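Local structure of hemoglobin chain d1 (Lumbricus terrestris, 1X9F) at residues 7-10 and 11-15; 117-120 and 121-125; 88-91 and 92-95; 70-73 and 74-78; 30-33 and 34-38. The protein is a heme-binding globin that probably carries oxygen, here with carbon monoxide in its ligand pocket. One frame throughout, in Å; residues are numbered along the deposited sequence.

Contact 1. Residues 7-10 and 11-15; sequences SLKV and KLQWA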
# COMPACT_ATOMS: atom_id res chain seq x y z
N SER D 7 25.13 -14.98 -9.52
CA SER D 7 25.42 -13.63 -9.99
C SER D 7 24.31 -13.13 -10.90
O SER D 7 23.94 -11.96 -10.87
CB SER D 7 26.76 -13.60 -10.73
OG SER D 7 26.69 -14.32 -11.95
N LEU D 8 23.78 -14.05 -11.70
CA LEU D 8 22.67 -13.77 -12.58
C LEU D 8 21.44 -13.39 -11.76
O LEU D 8 20.77 -12.39 -12.06
CB LEU D 8 22.40 -14.99 -13.47
CG LEU D 8 21.54 -14.81 -14.71
CD1 LEU D 8 20.10 -15.20 -14.44
CD2 LEU D 8 21.62 -13.40 -15.32
N LYS D 9 21.18 -14.17 -10.72
CA LYS D 9 20.05 -13.93 -9.82
C LYS D 9 20.17 -12.57 -9.16
O LYS D 9 19.19 -11.82 -9.09
CB LYS D 9 20.02 -15.00 -8.73
CG LYS D 9 18.76 -14.99 -7.88
CD LYS D 9 17.54 -15.23 -8.75
CE LYS D 9 16.49 -16.07 -8.03
NZ LYS D 9 17.01 -17.42 -7.67
N VAL D 10 21.36 -12.27 -8.67
CA VAL D 10 21.62 -11.01 -8.00
C VAL D 10 21.42 -9.88 -8.99
O VAL D 10 20.75 -8.90 -8.68
CB VAL D 10 23.02 -10.97 -7.38
CG1 VAL D 10 23.40 -9.54 -7.00
CG2 VAL D 10 23.06 -11.86 -6.15
N LYS D 11 21.97 -10.03 -10.20
CA LYS D 11 21.79 -9.00 -11.22
C LYS D 11 20.31 -8.68 -11.45
O LYS D 11 19.91 -7.52 -11.46
CB LYS D 11 22.46 -9.40 -12.54
CG LYS D 11 24.00 -9.47 -12.48
CD LYS D 11 24.50 -9.93 -13.86
CE LYS D 11 26.01 -10.13 -13.88
NZ LYS D 11 26.74 -8.83 -13.90
N LEU D 12 19.51 -9.73 -11.64
CA LEU D 12 18.07 -9.60 -11.91
C LEU D 12 17.30 -8.96 -10.77
O LEU D 12 16.52 -8.02 -10.99
CB LEU D 12 17.48 -10.98 -12.21
CG LEU D 12 17.34 -11.44 -13.66
CD1 LEU D 12 18.37 -10.82 -14.62
CD2 LEU D 12 17.38 -12.96 -13.72
N GLN D 13 17.54 -9.45 -9.56
CA GLN D 13 16.84 -8.97 -8.37
C GLN D 13 17.24 -7.55 -8.03
O GLN D 13 16.44 -6.77 -7.51
CB GLN D 13 17.08 -9.90 -7.18
CG GLN D 13 16.48 -11.28 -7.37
CD GLN D 13 16.24 -11.99 -6.06
OE1 GLN D 13 17.07 -11.95 -5.15
NE2 GLN D 13 15.10 -12.66 -5.96
N TRP D 14 18.50 -7.23 -8.31
CA TRP D 14 18.99 -5.88 -8.11
C TRP D 14 18.27 -4.91 -9.02
O TRP D 14 17.87 -3.83 -8.59
CB TRP D 14 20.48 -5.82 -8.39
CG TRP D 14 21.03 -4.46 -8.23
CD1 TRP D 14 21.71 -3.74 -9.17
CD2 TRP D 14 20.95 -3.63 -7.07
NE1 TRP D 14 22.08 -2.52 -8.66
CE2 TRP D 14 21.63 -2.42 -7.37
CE3 TRP D 14 20.39 -3.78 -5.79
CZ2 TRP D 14 21.75 -1.37 -6.45
CZ3 TRP D 14 20.51 -2.74 -4.87
CH2 TRP D 14 21.18 -1.55 -5.21
N ALA D 15 18.10 -5.31 -10.28
CA ALA D 15 17.38 -4.50 -11.25
C ALA D 15 16.00 -4.08 -10.74
O ALA D 15 15.58 -2.95 -10.96
CB ALA D 15 17.26 -5.22 -12.59

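Contact 2. Residues 117-120 and 121-125; sequences DRLG and THFDF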
# COMPACT_ATOMS: atom_id res chain seq x y z
N ASP D 117 12.78 -6.71 2.22
CA ASP D 117 11.49 -6.01 2.22
C ASP D 117 11.00 -5.75 0.82
O ASP D 117 9.82 -5.94 0.52
CB ASP D 117 11.60 -4.67 2.95
CG ASP D 117 11.80 -4.83 4.43
OD1 ASP D 117 11.14 -5.70 5.04
OD2 ASP D 117 12.60 -4.13 5.09
N ARG D 118 11.90 -5.30 -0.05
CA ARG D 118 11.53 -4.97 -1.42
C ARG D 118 11.16 -6.20 -2.23
O ARG D 118 10.17 -6.20 -2.95
CB ARG D 118 12.67 -4.24 -2.11
CG ARG D 118 12.89 -2.83 -1.61
CD ARG D 118 11.97 -1.81 -2.27
NE ARG D 118 12.18 -0.44 -1.80
CZ ARG D 118 12.31 -0.08 -0.52
NH1 ARG D 118 12.24 -0.98 0.46
NH2 ARG D 118 12.50 1.19 -0.22
N LEU D 119 11.97 -7.25 -2.11
CA LEU D 119 11.78 -8.41 -2.97
C LEU D 119 10.85 -9.45 -2.36
O LEU D 119 10.22 -10.22 -3.08
CB LEU D 119 13.13 -9.03 -3.35
CG LEU D 119 13.97 -8.13 -4.27
CD1 LEU D 119 15.45 -8.44 -4.13
CD2 LEU D 119 13.51 -8.22 -5.73
N GLY D 120 10.76 -9.47 -1.04
CA GLY D 120 9.86 -10.39 -0.35
C GLY D 120 10.42 -11.79 -0.22
O GLY D 120 11.64 -11.98 -0.14
N THR D 121 9.53 -12.78 -0.22
CA THR D 121 9.93 -14.18 -0.03
C THR D 121 10.77 -14.73 -1.19
O THR D 121 11.39 -15.78 -1.06
CB THR D 121 8.69 -15.08 0.22
OG1 THR D 121 8.39 -15.82 -0.98
CG2 THR D 121 7.43 -14.23 0.43
N HIS D 122 10.78 -14.01 -2.31
CA HIS D 122 11.53 -14.43 -3.50
C HIS D 122 13.01 -14.09 -3.40
O HIS D 122 13.81 -14.46 -4.27
CB HIS D 122 10.97 -13.73 -4.74
CG HIS D 122 9.62 -14.21 -5.18
ND1 HIS D 122 9.21 -15.52 -5.09
CD2 HIS D 122 8.61 -13.54 -5.79
CE1 HIS D 122 7.99 -15.63 -5.59
NE2 HIS D 122 7.60 -14.45 -6.02
N PHE D 123 13.37 -13.34 -2.36
CA PHE D 123 14.71 -12.80 -2.22
C PHE D 123 15.73 -13.92 -2.04
O PHE D 123 15.66 -14.68 -1.07
CB PHE D 123 14.72 -11.81 -1.05
CG PHE D 123 16.08 -11.33 -0.64
CD1 PHE D 123 16.92 -10.67 -1.53
CD2 PHE D 123 16.51 -11.52 0.67
CE1 PHE D 123 18.18 -10.22 -1.12
CE2 PHE D 123 17.76 -11.07 1.09
CZ PHE D 123 18.60 -10.42 0.19
N ASP D 124 16.65 -14.03 -2.99
CA ASP D 124 17.69 -15.06 -2.94
C ASP D 124 18.83 -14.68 -2.01
O ASP D 124 19.93 -14.32 -2.44
CB ASP D 124 18.22 -15.36 -4.33
CG ASP D 124 18.86 -16.72 -4.42
OD1 ASP D 124 18.87 -17.30 -5.53
OD2 ASP D 124 19.36 -17.32 -3.43
N PHE D 125 18.52 -14.78 -0.72
CA PHE D 125 19.45 -14.52 0.36
C PHE D 125 20.79 -15.22 0.18
O PHE D 125 21.84 -14.59 0.31
CB PHE D 125 18.78 -14.93 1.68
CG PHE D 125 19.59 -14.63 2.89
CD1 PHE D 125 20.43 -15.61 3.44
CD2 PHE D 125 19.54 -13.38 3.49
CE1 PHE D 125 21.20 -15.33 4.57
CE2 PHE D 125 20.31 -13.09 4.62
CZ PHE D 125 21.14 -14.08 5.16

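Contact 3. Residues 88-91 and 92-95; sequences AHLK and VQHV. With HEM (protoporphyrin IX containing Fe), chain T.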
# COMPACT_ATOMS: atom_id res chain seq x y z
N ALA D 88 39.45 -2.54 -6.13
CA ALA D 88 40.67 -1.84 -5.73
C ALA D 88 40.42 -0.33 -5.67
O ALA D 88 40.84 0.35 -4.73
CB ALA D 88 41.82 -2.16 -6.69
N HIS D 89 39.70 0.18 -6.68
CA HIS D 89 39.38 1.60 -6.82
C HIS D 89 38.51 2.07 -5.67
O HIS D 89 38.74 3.14 -5.10
CB HIS D 89 38.65 1.82 -8.15
CG HIS D 89 38.33 3.26 -8.44
ND1 HIS D 89 39.10 4.02 -9.30
CD2 HIS D 89 37.31 4.05 -8.04
CE1 HIS D 89 38.58 5.23 -9.39
NE2 HIS D 89 37.49 5.27 -8.64
N LEU D 90 37.50 1.27 -5.33
CA LEU D 90 36.61 1.60 -4.24
C LEU D 90 37.35 1.56 -2.91
O LEU D 90 37.07 2.36 -2.01
CB LEU D 90 35.42 0.65 -4.22
CG LEU D 90 34.25 1.11 -5.09
CD1 LEU D 90 33.33 -0.06 -5.38
CD2 LEU D 90 33.48 2.24 -4.40
N LYS D 91 38.29 0.62 -2.81
CA LYS D 91 39.09 0.50 -1.61
C LYS D 91 39.93 1.75 -1.36
O LYS D 91 39.93 2.28 -0.25
CB LYS D 91 39.97 -0.74 -1.65
CG LYS D 91 40.57 -1.06 -0.30
CD LYS D 91 41.37 -2.33 -0.32
CE LYS D 91 42.00 -2.56 1.04
NZ LYS D 91 42.83 -3.80 1.05
N VAL D 92 40.63 2.23 -2.40
CA VAL D 92 41.38 3.48 -2.31
C VAL D 92 40.50 4.56 -1.70
O VAL D 92 40.92 5.31 -0.81
CB VAL D 92 41.86 3.99 -3.70
CG1 VAL D 92 42.54 5.36 -3.59
CG2 VAL D 92 42.80 2.98 -4.34
N GLN D 93 39.26 4.61 -2.18
CA GLN D 93 38.31 5.64 -1.78
C GLN D 93 37.81 5.47 -0.35
O GLN D 93 37.15 6.36 0.18
CB GLN D 93 37.12 5.64 -2.73
CG GLN D 93 37.42 6.21 -4.09
CD GLN D 93 36.22 6.12 -5.00
OE1 GLN D 93 35.44 5.17 -4.92
NE2 GLN D 93 36.05 7.11 -5.86
N HIS D 94 38.12 4.34 0.27
CA HIS D 94 37.68 4.09 1.63
C HIS D 94 38.84 3.97 2.63
O HIS D 94 38.65 4.16 3.84
CB HIS D 94 36.77 2.86 1.69
CG HIS D 94 35.43 3.08 1.06
ND1 HIS D 94 35.24 3.06 -0.30
CD2 HIS D 94 34.22 3.33 1.61
CE1 HIS D 94 33.96 3.29 -0.57
NE2 HIS D 94 33.32 3.46 0.57
N VAL D 95 40.05 3.71 2.12
CA VAL D 95 41.18 3.26 2.95
C VAL D 95 41.72 4.25 4.00
O VAL D 95 42.19 3.82 5.06
CB VAL D 95 42.35 2.72 2.06
CG1 VAL D 95 43.15 3.85 1.41
CG2 VAL D 95 43.26 1.78 2.86
CHA HEM T . 32.29 7.22 -0.25
CHB HEM T . 30.83 3.06 -2.30
CHC HEM T . 30.18 1.05 2.12
CHD HEM T . 32.01 5.14 4.15
C1A HEM T . 31.84 6.24 -1.22
C2A HEM T . 31.82 6.58 -2.56
C3A HEM T . 31.38 5.37 -3.25
C4A HEM T . 31.21 4.45 -2.10
CMA HEM T . 31.16 5.14 -4.72
CAA HEM T . 32.13 7.93 -3.15
CBA HEM T . 33.50 8.04 -3.77
CGA HEM T . 33.51 9.43 -4.39
O1A HEM T . 32.81 9.66 -5.40
O2A HEM T . 34.22 10.30 -3.85
C1B HEM T . 30.53 2.11 -1.23
C2B HEM T . 30.02 0.85 -1.52
C3B HEM T . 29.84 0.36 -0.27
C4B HEM T . 30.25 1.26 0.67
CMB HEM T . 29.72 0.20 -2.86
CAB HEM T . 29.39 -0.87 -0.10
CBB HEM T . 29.10 -2.19 -0.04
C1C HEM T . 30.60 2.05 3.11
C2C HEM T . 30.50 1.80 4.46
C3C HEM T . 31.02 2.93 5.02
C4C HEM T . 31.36 3.82 4.00
CMC HEM T . 29.99 0.56 5.17
CAC HEM T . 31.06 3.06 6.51
CBC HEM T . 31.83 4.05 7.16
C1D HEM T . 32.31 6.12 3.08
C2D HEM T . 32.79 7.40 3.34
C3D HEM T . 32.88 8.03 2.12
C4D HEM T . 32.42 6.98 1.19
CMD HEM T . 33.15 7.99 4.68
CAD HEM T . 33.36 9.41 1.76
CBD HEM T . 32.24 10.44 1.86
CGD HEM T . 32.86 11.75 1.43
O1D HEM T . 33.21 11.89 0.24
O2D HEM T . 33.01 12.64 2.29
NA HEM T . 31.52 4.97 -0.89
NB HEM T . 30.68 2.41 0.09
NC HEM T . 31.15 3.26 2.78
ND HEM T . 32.06 5.83 1.78
FE HEM T . 31.38 4.11 0.95

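Contact 4. Residues 70-73 and 74-78; sequences LDIT and ISMLD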
# COMPACT_ATOMS: atom_id res chain seq x y z
N LEU D 70 27.52 0.35 -5.86
CA LEU D 70 27.06 -1.01 -5.69
C LEU D 70 26.59 -1.54 -7.03
O LEU D 70 26.85 -2.70 -7.38
CB LEU D 70 25.91 -1.06 -4.70
CG LEU D 70 25.94 -2.10 -3.58
CD1 LEU D 70 24.58 -2.13 -2.91
CD2 LEU D 70 26.31 -3.49 -4.09
N ASP D 71 25.92 -0.68 -7.79
CA ASP D 71 25.43 -1.06 -9.10
C ASP D 71 26.56 -1.51 -10.03
O ASP D 71 26.42 -2.51 -10.75
CB ASP D 71 24.68 0.09 -9.74
CG ASP D 71 23.96 -0.34 -10.98
OD1 ASP D 71 24.44 -0.05 -12.10
OD2 ASP D 71 22.92 -1.05 -10.93
N ILE D 72 27.68 -0.78 -10.01
CA ILE D 72 28.86 -1.11 -10.82
C ILE D 72 29.40 -2.49 -10.47
O ILE D 72 29.68 -3.29 -11.37
CB ILE D 72 29.98 -0.06 -10.67
CG1 ILE D 72 29.51 1.30 -11.20
CG2 ILE D 72 31.24 -0.49 -11.41
CD1 ILE D 72 30.49 2.43 -10.97
N THR D 73 29.53 -2.76 -9.17
CA THR D 73 30.10 -4.02 -8.71
C THR D 73 29.17 -5.18 -9.01
O THR D 73 29.63 -6.23 -9.45
CB THR D 73 30.44 -3.99 -7.21
OG1 THR D 73 29.27 -3.68 -6.45
CG2 THR D 73 31.39 -2.84 -6.89
N ILE D 74 27.87 -5.03 -8.75
CA ILE D 74 26.92 -6.08 -9.10
C ILE D 74 26.99 -6.38 -10.59
O ILE D 74 26.96 -7.55 -11.00
CB ILE D 74 25.49 -5.68 -8.68
CG1 ILE D 74 25.42 -5.63 -7.14
CG2 ILE D 74 24.44 -6.64 -9.27
CD1 ILE D 74 24.09 -5.16 -6.61
N SER D 75 27.12 -5.35 -11.41
CA SER D 75 27.13 -5.57 -12.86
C SER D 75 28.48 -6.12 -13.36
O SER D 75 28.59 -6.51 -14.53
CB SER D 75 26.71 -4.31 -13.62
OG SER D 75 27.74 -3.33 -13.60
N MET D 76 29.48 -6.17 -12.48
CA MET D 76 30.80 -6.73 -12.80
C MET D 76 31.02 -8.12 -12.20
O MET D 76 32.10 -8.69 -12.33
CB MET D 76 31.92 -5.80 -12.33
CG MET D 76 32.11 -4.57 -13.18
SD MET D 76 33.43 -3.53 -12.56
CE MET D 76 33.38 -2.21 -13.76
N LEU D 77 30.00 -8.66 -11.54
CA LEU D 77 30.10 -9.98 -10.90
C LEU D 77 30.62 -11.09 -11.84
O LEU D 77 31.24 -12.05 -11.38
CB LEU D 77 28.76 -10.39 -10.27
CG LEU D 77 28.50 -10.29 -8.76
CD1 LEU D 77 29.55 -9.51 -7.97
CD2 LEU D 77 27.09 -9.72 -8.51
N ASP D 78 30.39 -10.93 -13.14
CA ASP D 78 30.80 -11.93 -14.14
C ASP D 78 32.08 -11.58 -14.92
O ASP D 78 32.47 -12.32 -15.84
CB ASP D 78 29.66 -12.10 -15.14
CG ASP D 78 29.32 -10.80 -15.84
OD1 ASP D 78 29.22 -10.81 -17.08
OD2 ASP D 78 29.15 -9.71 -15.24

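Contact 5. Residues 30-33 and 34-38; sequences ELWR and DIIDD. With CMO (carbon monoxide), chain U.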
# COMPACT_ATOMS: atom_id res chain seq x y z
N GLU D 30 16.41 4.86 3.22
CA GLU D 30 15.93 3.82 4.11
C GLU D 30 17.08 2.95 4.59
O GLU D 30 17.16 2.61 5.77
CB GLU D 30 14.89 2.95 3.40
CG GLU D 30 14.19 1.97 4.33
CD GLU D 30 13.16 1.12 3.62
OE1 GLU D 30 12.65 1.55 2.56
OE2 GLU D 30 12.86 0.01 4.11
N LEU D 31 17.97 2.62 3.66
CA LEU D 31 19.17 1.86 3.96
C LEU D 31 20.04 2.56 5.00
O LEU D 31 20.31 1.97 6.04
CB LEU D 31 19.97 1.55 2.69
CG LEU D 31 21.37 0.93 2.81
CD1 LEU D 31 21.32 -0.42 3.51
CD2 LEU D 31 22.01 0.78 1.44
N TRP D 32 20.46 3.80 4.73
CA TRP D 32 21.34 4.50 5.66
C TRP D 32 20.71 4.83 6.99
O TRP D 32 21.41 4.88 8.01
CB TRP D 32 21.96 5.75 5.04
CG TRP D 32 22.97 5.35 4.09
CD1 TRP D 32 22.86 5.37 2.74
CD2 TRP D 32 24.24 4.78 4.39
NE1 TRP D 32 24.00 4.86 2.16
CE2 TRP D 32 24.87 4.50 3.16
CE3 TRP D 32 24.93 4.50 5.58
CZ2 TRP D 32 26.14 3.94 3.09
CZ3 TRP D 32 26.20 3.94 5.50
CH2 TRP D 32 26.79 3.68 4.27
N ARG D 33 19.41 5.07 6.99
CA ARG D 33 18.74 5.35 8.24
C ARG D 33 18.78 4.14 9.16
O ARG D 33 19.06 4.27 10.35
CB ARG D 33 17.30 5.78 8.03
CG ARG D 33 16.72 6.36 9.29
CD ARG D 33 15.31 6.81 9.16
NE ARG D 33 14.42 5.69 8.88
CZ ARG D 33 13.11 5.80 8.77
NH1 ARG D 33 12.52 6.99 8.91
NH2 ARG D 33 12.37 4.73 8.51
N ASP D 34 18.51 2.96 8.59
CA ASP D 34 18.61 1.69 9.31
C ASP D 34 20.00 1.49 9.89
O ASP D 34 20.14 1.22 11.09
CB ASP D 34 18.26 0.52 8.39
CG ASP D 34 16.76 0.30 8.23
OD1 ASP D 34 15.96 1.15 8.67
OD2 ASP D 34 16.30 -0.72 7.67
N ILE D 35 21.01 1.63 9.04
CA ILE D 35 22.41 1.47 9.41
C ILE D 35 22.79 2.41 10.56
O ILE D 35 23.23 1.95 11.62
CB ILE D 35 23.32 1.69 8.18
CG1 ILE D 35 23.19 0.52 7.20
CG2 ILE D 35 24.77 1.89 8.59
CD1 ILE D 35 23.95 0.69 5.90
N ILE D 36 22.60 3.71 10.34
CA ILE D 36 22.97 4.72 11.34
C ILE D 36 22.13 4.65 12.62
O ILE D 36 22.58 5.06 13.69
CB ILE D 36 22.93 6.13 10.71
CG1 ILE D 36 24.03 6.26 9.65
CG2 ILE D 36 23.05 7.22 11.77
CD1 ILE D 36 23.78 7.36 8.62
N ASP D 37 20.91 4.13 12.51
CA ASP D 37 20.07 3.89 13.67
C ASP D 37 20.71 2.82 14.54
O ASP D 37 20.80 2.96 15.76
CB ASP D 37 18.70 3.39 13.23
CG ASP D 37 17.58 4.20 13.82
OD1 ASP D 37 17.03 3.80 14.87
OD2 ASP D 37 17.18 5.27 13.32
N ASP D 38 21.18 1.76 13.88
CA ASP D 38 21.75 0.62 14.57
C ASP D 38 23.16 0.94 15.04
O ASP D 38 23.58 0.45 16.09
CB ASP D 38 21.75 -0.60 13.64
CG ASP D 38 22.23 -1.87 14.34
OD1 ASP D 38 22.80 -2.75 13.66
OD2 ASP D 38 22.08 -2.09 15.57
C CMO U . 29.21 4.72 1.29
O CMO U . 28.68 5.31 2.36
O HOH W 1 18.99 6.72 12.22

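Contact 1. Residues 7-10 and 11-15
Lys-11 N gives its hydrogen to Ser-7 O (2.8 Å), and Leu-12 N, Gln-13 N and Trp-14 N likewise serve Leu-8 O, Lys-9 O and Val-10 O, which uses all four carbonyls of residues 7-10. The apolar meeting is between Leu-8 CD1 and Leu-12 CD2, 3.6 Å apart, where the two side chains cross obliquely. Lys-11 turns CG back beside its own N (chi1 -67°), so that its methylenes run past Ser-7 O and bend only at the last bond. NZ then forms a salt bridge with Asp-78 and hydrogen bonds to Ile-74 O and the backbone of another protein chain. With an alanine at Lys-11 the methylenes beyond CB are gone, which would probably thin the cover over Ser-7 O and leave the carboxylate of Asp-78 without its mate. The turns belong to helix 4-18, the A helix of the globin fold, whose Val-10 and Trp-14 pack on helices 57-75 and 125-139. The polar ends of the other side chains find partners elsewhere in the fold: Lys-9 NZ pairs with Asp-124 OD1, and Trp-14 NE1 donates to Asp-71 OD2. Gln-13 uses both ends of its amide, with OE1 accepting from Asp-124 N and Trp-128 NE1 while NE2 donates to His-122 O and to Asp-129 of the Globin III chain. Ser-7 OG is hydrogen-bonded to Val-4 O, and Val-127 of the Globin III chain packs on Leu-8 and Leu-12.

Contact 2. Residues 117-120 and 121-125
Leu-119 and Phe-123 form the close-packed part of this turn: CD1 of the leucine lies 3.7 Å from CD1 of the ring, and the two side chains cross at about a right angle. Phe-123 points CG away from its own N (chi1 171°), which brings the ring alongside the leucine. Next to this pair the chain leaves the helix at Gly-120, phi 80°. Gly-120 O then accepts from Phe-123 N at 3.1 Å, with the donor well above the carbonyl plane, closing a type I beta turn through Thr-121 and His-122. Those two make the looser side. Thr-121 turns its side chain off the contact, and the exposed His-122 brings no more than CB near Leu-119 O, at 4.0 Å; they pack instead on His-22 of a second subunit and Asp-129 of the Globin III chain. Beyond the turn, Phe-125 N sits 4.0 Å above the plane of the Phe-123 ring, over its centre. Asp-124 is the N-cap of the next helix, its OD2 hydrogen-bonded to Ala-127 N. The whole piece links helix 101-119 to helix 125-139, with Leu-119 and Phe-123 pressed on Gln-13 of helix 4-18 and Phe-123 also on Leu-112 and Leu-115.

Contact 3. Residues 88-91 and 92-95
His-94 is gripped at both ring nitrogens: NE2 binds the heme iron at 2.1 Å, and ND1 donates to Leu-90 O at 2.6 Å. The second bond is nearly straight (170°) and its acceptor lies in the imidazole plane, so it fixes the rotation of the ring and probably makes NE2 a stronger donor to the metal. This is the proximal histidine of the globin F helix. Lys-91 O accepts from His-94 N at 2.8 Å and weakly from Val-95 N; Val-92 N is bonded to Ala-88 O. Leu-90 CD2 touches the methine carbon CHB of the heme at 3.5 Å, and Gln-93 OE1 lies 3.6 Å from Leu-90 CD2. The amide of Gln-93 lies between the heme propionate carbon CBA, 3.4 Å from its NE2, and the ring of His-89, whose plane is turned 68° against it. With an alanine here, a gap would probably open between His-89 and that propionate arm. His-89 NE2 itself is hydrogen-bonded to a propionate oxygen of a second heme. The segments lie on helix 80-95, between the heme and a neighbouring protein chain, with Leu-90 and His-94 resting on Ile-139 of helix 125-139.

Contact 4. Residues 70-73 and 74-78
Two apolar pairs, Leu-70 with Ile-74 and Ile-72 with Met-76, carry the packing at the end of the helix. Leu-70 CD2 approaches Ile-74 CD1 at 3.8 Å, the leucine lying slantwise across the isoleucine. Ile-72 and Met-76 instead lie side by side and point the same way: CG2 of the isoleucine, anti to its N, meets the methionine CE at 3.6 Å. Met-76 can reach so far because chi2 and chi3 are both 180°, a fully extended chain that also lays its sulfur alongside Ile-72 CG2. Two hydroxyls turn back to carbonyls of the preceding turn. Thr-73 OG1, held between its own N and carbonyl carbon (chi1 58°), donates to Leu-70 O at 2.8 Å. That oxygen takes a second bond from Ile-74 N at 2.9 Å, so it is gripped twice. Ser-75 OG has the same setting and donates to Ile-72 O at 3.0 Å, coming from above the carbonyl plane. Met-76 N bonds to Thr-73 O, and Leu-77 N to Ile-74 O, each three residues back, while the chain leaves the helix. Leu-77 brings CD1 to 3.6 Å from Thr-73 O, and its side chain packs on Ile-135 and Cys-131 of helix 125-139. This is the C-terminal end of the globin E helix, tightening into bonds of the 3-10 kind before the turn to the F helix; Leu-70, at the near end of the segment, lines the heme pocket.

Contact 5. Residues 30-33 and 34-38
Asp-34 N, Ile-35 N, Ile-36 N and Asp-37 N donate to Glu-30 O, Leu-31 O, Trp-32 O and Arg-33 O respectively, the regular alpha-helical pattern. Trp-32 carries the contact. Ile-35 CD1 sits over one face of the indole, 4.2 Å from the centroid of its six-membered ring and 21° off the normal, a CH-pi contact. The same methyl also touches Leu-31 CD1 at 3.7 Å, the two side chains running side by side. Ile-36 CD1 lies obliquely to the indole, 4.3 Å from CE3. Trp-32 folds CG back beside its N (chi1 -74°), and this lays the ring along Ile-35 with its far end toward the heme. There CZ2 lies 3.0 Å from the oxygen of carbon monoxide, on the distal side of the globin pocket, while His-62 NE2 is hydrogen-bonded to the ligand; Phe-46 and Phe-59 meet the indole edge-to-face. Both segments lie on helix 21-38, the B helix of the globin fold. On its outer side a water donates both to Arg-33 O (3.1 Å) and to Asp-37 OD2 (2.6 Å), tying the carboxylate to the backbone. The guanidinium group of Arg-33 turns away to Asp-117 of a neighbouring subunit and to Tyr-55, and Glu-30 pairs with Arg-118. Glu-30 OE2 and Asp-34 OD2, of like charge, stay 5.0 Å apart.

Along the chain the order is contact 1 (helix 4-18), contact 5 (helix 21-38), contact 4 (helix 57-75), contact 3 (helix 80-95) and contact 2 (end of helix 101-119 and the loop before helix 125-139). Contact 1 touches contacts 2 and 4, with centres about 12 and 10 Å away, through salt bridges from Lys-9 and Lys-11. Contact 4 touches contact 3 where Thr-73 meets Leu-90, and contact 5 reaches contact 2 through a salt bridge. Contacts 3 and 5, with centres about 22 Å apart, do not meet: they approach the iron and its ligand from opposite faces of the heme, proximal and distal, within the all-helical globin fold.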